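Local structure of ochratoxinase (Aspergillus niger, 4C65) at residues A[382-385]-A[386-389]; A[361-365]-A[366-370]. The protein hydrolyses the mycotoxin ochratoxin A to ochratoxin alpha and L-phenylalanine, working as a zinc-dependent carboxypeptidase of the amidohydrolase superfamily. All coordinates share one frame; numbering follows the deposited sequence.

Interaction 1 of 2, residues A[382-385]-A[386-389]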
loop_
_atom_site.group_PDB
_atom_site.type_symbol
_atom_site.label_atom_id
_atom_site.label_comp_id
_atom_site.label_asym_id
_atom_site.label_seq_id
_atom_site.Cartn_x
_atom_site.Cartn_y
_atom_site.Cartn_z
ATOM N N GLN A 382 2.348 17.871 -48.242
ATOM C CA GLN A 382 2.287 18.327 -49.617
ATOM C C GLN A 382 3.536 19.100 -50.033
ATOM O O GLN A 382 4.157 19.781 -49.207
ATOM C CB GLN A 382 1.111 19.256 -49.817
ATOM C CG GLN A 382 -0.213 18.608 -49.565
ATOM C CD GLN A 382 -1.330 19.589 -49.805
ATOM O OE1 GLN A 382 -1.497 20.105 -50.886
ATOM N NE2 GLN A 382 -2.129 19.804 -48.780
ATOM N N LEU A 383 3.904 18.967 -51.313
ATOM C CA LEU A 383 5.002 19.735 -51.878
ATOM C C LEU A 383 4.409 21.067 -52.326
ATOM O O LEU A 383 4.003 21.220 -53.477
ATOM C CB LEU A 383 5.700 18.992 -53.035
ATOM C CG LEU A 383 6.371 17.650 -52.721
ATOM C CD1 LEU A 383 7.241 17.237 -53.893
ATOM C CD2 LEU A 383 7.208 17.661 -51.436
ATOM N N ARG A 384 4.352 21.994 -51.379
ATOM C CA ARG A 384 3.717 23.297 -51.542
ATOM C C ARG A 384 4.512 24.353 -50.826
ATOM O O ARG A 384 5.029 24.092 -49.750
ATOM C CB ARG A 384 2.333 23.324 -50.897
ATOM C CG ARG A 384 1.296 23.062 -51.933
ATOM C CD ARG A 384 -0.069 22.926 -51.323
ATOM N NE ARG A 384 -0.688 24.234 -51.174
ATOM C CZ ARG A 384 -1.954 24.404 -50.825
ATOM N NH1 ARG A 384 -2.736 23.355 -50.619
ATOM N NH2 ARG A 384 -2.438 25.630 -50.680
ATOM N N GLU A 385 4.542 25.559 -51.376
ATOM C CA GLU A 385 5.229 26.644 -50.723
ATOM C C GLU A 385 4.662 26.877 -49.300
ATOM O O GLU A 385 3.451 26.875 -49.079
ATOM C CB GLU A 385 5.136 27.897 -51.577
ATOM C CG GLU A 385 5.923 29.067 -51.004
ATOM C CD GLU A 385 5.726 30.429 -51.666
ATOM O OE1 GLU A 385 4.567 30.863 -51.801
ATOM O OE2 GLU A 385 6.710 31.156 -51.922
ATOM N N GLY A 386 5.563 27.040 -48.341
ATOM C CA GLY A 386 5.194 27.283 -46.949
ATOM C C GLY A 386 4.998 26.026 -46.105
ATOM O O GLY A 386 4.887 26.118 -44.900
ATOM N N TYR A 387 4.975 24.861 -46.739
ATOM C CA TYR A 387 4.848 23.596 -46.036
ATOM C C TYR A 387 6.196 23.076 -45.608
ATOM O O TYR A 387 7.241 23.484 -46.130
ATOM C CB TYR A 387 4.155 22.559 -46.916
ATOM C CG TYR A 387 2.665 22.741 -46.975
ATOM C CD1 TYR A 387 2.103 23.964 -47.357
ATOM C CD2 TYR A 387 1.814 21.694 -46.687
ATOM C CE1 TYR A 387 0.736 24.135 -47.421
ATOM C CE2 TYR A 387 0.450 21.854 -46.762
ATOM C CZ TYR A 387 -0.075 23.071 -47.123
ATOM O OH TYR A 387 -1.417 23.216 -47.184
ATOM N N GLU A 388 6.181 22.156 -44.646
ATOM C CA GLU A 388 7.421 21.620 -44.083
ATOM C C GLU A 388 8.164 20.787 -45.124
ATOM O O GLU A 388 7.557 20.051 -45.894
ATOM C CB GLU A 388 7.156 20.766 -42.847
ATOM C CG GLU A 388 6.554 21.525 -41.694
ATOM C CD GLU A 388 7.049 21.087 -40.332
ATOM O OE1 GLU A 388 7.275 19.861 -40.057
ATOM O OE2 GLU A 388 7.224 22.006 -39.511
ATOM N N ALA A 389 9.486 20.907 -45.128
ATOM C CA ALA A 389 10.340 20.239 -46.114
ATOM C C ALA A 389 10.585 18.788 -45.745
ATOM O O ALA A 389 11.695 18.398 -45.427
ATOM C CB ALA A 389 11.652 20.998 -46.267
#
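Over one face of the Tyr-387 ring sits the aliphatic start of Arg-384, whose CB lies 4.0 Å from the ring centroid and 26° off the normal, a CH-pi contact displaced toward CD1. The carbonyl oxygen of Glu-385 comes to the ring's edge near its plane, 3.6 Å from CD1, while the Gln-382 amide approaches CE2 obliquely with its NE2. Arg-384 runs alongside the tyrosine in the same direction, and the bend at its chi3 brings the guanidinium to within 23° of the ring plane, with Tyr-387 OH over one of its faces at 3.7 Å from NH1. At the guanidinium's edge, in its plane, NH1 makes a straight but weak hydrogen bond to Gln-382 OE1, at 3.5 Å.

The backbone here is a type II beta turn from Arg-384 to Tyr-387, closed by Tyr-387 N donating to Arg-384 O at 3.1 Å. Gly-386 takes the third position with positive phi (89°), the place in a type II turn usually held by glycine. Just ahead of the turn, Leu-383 centres an inverse gamma turn and sends its side chain into the protein, onto Leu-28, Leu-61 and Pro-63. The turn itself lies at the surface, in the loop before strand 391-394, and backbone hydrogen bonds between Ile-35 and both Gly-386 and Tyr-387 join it to the strand 34-38.

Interaction 2 of 2, residues A[361-365]-A[366-370]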
loop_
_atom_site.group_PDB
_atom_site.type_symbol
_atom_site.label_atom_id
_atom_site.label_comp_id
_atom_site.label_asym_id
_atom_site.label_seq_id
_atom_site.Cartn_x
_atom_site.Cartn_y
_atom_site.Cartn_z
ATOM N N ALA A 361 -4.014 6.986 -53.743
ATOM C CA ALA A 361 -3.325 6.259 -52.685
ATOM C C ALA A 361 -2.225 7.108 -52.071
ATOM O O ALA A 361 -2.089 7.179 -50.846
ATOM C CB ALA A 361 -2.744 4.963 -53.220
ATOM N N ILE A 362 -1.466 7.767 -52.926
ATOM C CA ILE A 362 -0.407 8.660 -52.471
ATOM C C ILE A 362 -0.957 9.838 -51.684
ATOM O O ILE A 362 -0.381 10.225 -50.678
ATOM C CB ILE A 362 0.471 9.123 -53.647
ATOM C CG1 ILE A 362 1.372 7.951 -54.086
ATOM C CG2 ILE A 362 1.321 10.335 -53.265
ATOM C CD1 ILE A 362 2.146 8.188 -55.362
ATOM N N LYS A 363 -2.099 10.367 -52.115
ATOM C CA LYS A 363 -2.797 11.454 -51.413
ATOM C C LYS A 363 -3.186 11.032 -49.998
ATOM O O LYS A 363 -3.012 11.768 -49.029
ATOM C CB LYS A 363 -4.045 11.829 -52.202
ATOM C CG LYS A 363 -4.835 12.972 -51.607
ATOM C CD LYS A 363 -6.218 13.161 -52.189
ATOM C CE LYS A 363 -6.790 14.368 -51.587
ATOM N NZ LYS A 363 -7.643 15.257 -52.406
ATOM N N ALA A 364 -3.688 9.816 -49.892
ATOM C CA ALA A 364 -4.075 9.245 -48.601
ATOM C C ALA A 364 -2.865 9.006 -47.680
ATOM O O ALA A 364 -3.027 8.967 -46.459
ATOM C CB ALA A 364 -4.840 7.945 -48.812
ATOM N N ALA A 365 -1.674 8.862 -48.251
ATOM C CA ALA A 365 -0.478 8.664 -47.445
ATOM C C ALA A 365 0.361 9.924 -47.258
ATOM O O ALA A 365 1.369 9.900 -46.553
ATOM C CB ALA A 365 0.373 7.577 -48.048
ATOM N N THR A 366 -0.049 11.019 -47.888
ATOM C CA THR A 366 0.683 12.261 -47.808
ATOM C C THR A 366 -0.222 13.401 -47.434
ATOM O O THR A 366 -0.313 13.760 -46.271
ATOM C CB THR A 366 1.443 12.551 -49.125
ATOM O OG1 THR A 366 0.537 12.670 -50.236
ATOM C CG2 THR A 366 2.417 11.453 -49.409
ATOM N N ALA A 367 -0.945 13.951 -48.399
ATOM C CA ALA A 367 -1.726 15.178 -48.181
ATOM C C ALA A 367 -2.788 15.043 -47.076
ATOM O O ALA A 367 -2.992 15.975 -46.310
ATOM C CB ALA A 367 -2.361 15.659 -49.487
ATOM N N ASN A 368 -3.471 13.908 -47.028
ATOM C CA ASN A 368 -4.571 13.695 -46.091
ATOM C C ASN A 368 -4.090 13.275 -44.738
ATOM O O ASN A 368 -4.781 13.454 -43.752
ATOM C CB ASN A 368 -5.513 12.605 -46.594
ATOM C CG ASN A 368 -6.391 13.062 -47.750
ATOM O OD1 ASN A 368 -6.514 14.247 -48.048
ATOM N ND2 ASN A 368 -7.005 12.097 -48.412
ATOM N N ALA A 369 -2.895 12.703 -44.688
ATOM C CA ALA A 369 -2.417 12.023 -43.485
ATOM C C ALA A 369 -2.324 12.899 -42.229
ATOM O O ALA A 369 -2.662 12.435 -41.139
ATOM C CB ALA A 369 -1.094 11.368 -43.760
ATOM N N PRO A 370 -1.864 14.151 -42.357
ATOM C CA PRO A 370 -1.857 14.974 -41.151
ATOM C C PRO A 370 -3.225 15.243 -40.507
ATOM O O PRO A 370 -3.276 15.626 -39.333
ATOM C CB PRO A 370 -1.212 16.288 -41.604
ATOM C CG PRO A 370 -0.584 16.005 -42.920
ATOM C CD PRO A 370 -1.321 14.860 -43.524
#
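Ile-362, on helix 358-365, touches Thr-366 in two ways. Its CG2 lies alongside the threonine side chain, 3.9 Å from OG1, and its carbonyl oxygen accepts a short hydrogen bond of 2.6 Å from that same OG1. The hydroxyl comes from above the carbonyl plane, and it can do so because chi1 of 61° sets OG1 between the backbone N and the carbonyl carbon, folding it back over the helix. A buried hydroxyl is thereby satisfied by a carbonyl of the helix that precedes it.

Lys-363 is the hub of the backbone bonding. Its carbonyl oxygen accepts from two amides: Asn-368 N at 3.0 Å, a nearly straight bond (171°) almost in line with the C=O, and Thr-366 N at 3.3 Å, which sits well above the carbonyl plane. The lysine side chain, with CG anti to the backbone N, runs extended as far as CE and bends at its last torsion; it crosses the Asn-368 amide at an angle, CE reaching 3.6 Å from OD1. Each polar end finds a partner farther off: NZ forms a salt bridge with Asp-19, and Asn-368 ND2 donates to Ile-331 O. Ala-364 contributes mainly its backbone, with CA 4.1 Å from Asn-368 ND2. The carbonyl oxygen of Ala-365 meets Ala-369 CB at 4.0 Å.

Ala-365 packs on Leu-347 of helix 344-354, and Ala-369 on Trp-66; the side chain of Ala-369 lies about 11 Å from that of the zinc ligand His-69. Ile-362 on Met-62 and Ala-365 on Leu-65 join the helix to strand 60-67, consistent with a helix flanking the amidohydrolase barrel. Its C-terminal part is capped by a threonine hydroxyl and by backbone amides, including the i+5 (6→1) bond from Asn-368 N to Lys-363 O.

Interaction 2 is buried, and interaction 1, farther along the same connection between helix 358-365 and strand 391-394, lies at the surface; their centres are 14 Å apart. Gln-382 CG packs on Ala-367 CB at 3.6 Å, joining the two directly, and Asp-19 touches both of these residues. In 361-370 short alanines and carbonyl oxygens dominate, with a threonine hydroxyl and backbone amides bonding the end of a helix. In 382-389 long side chains do the work instead: an arginine and a glutamine lie against a tyrosine, beside a turn with a single backbone bond across it. Both reach strand 60-67; interaction 2 adds helix 344-354, and interaction 1 adds strands 26-31 and 34-38.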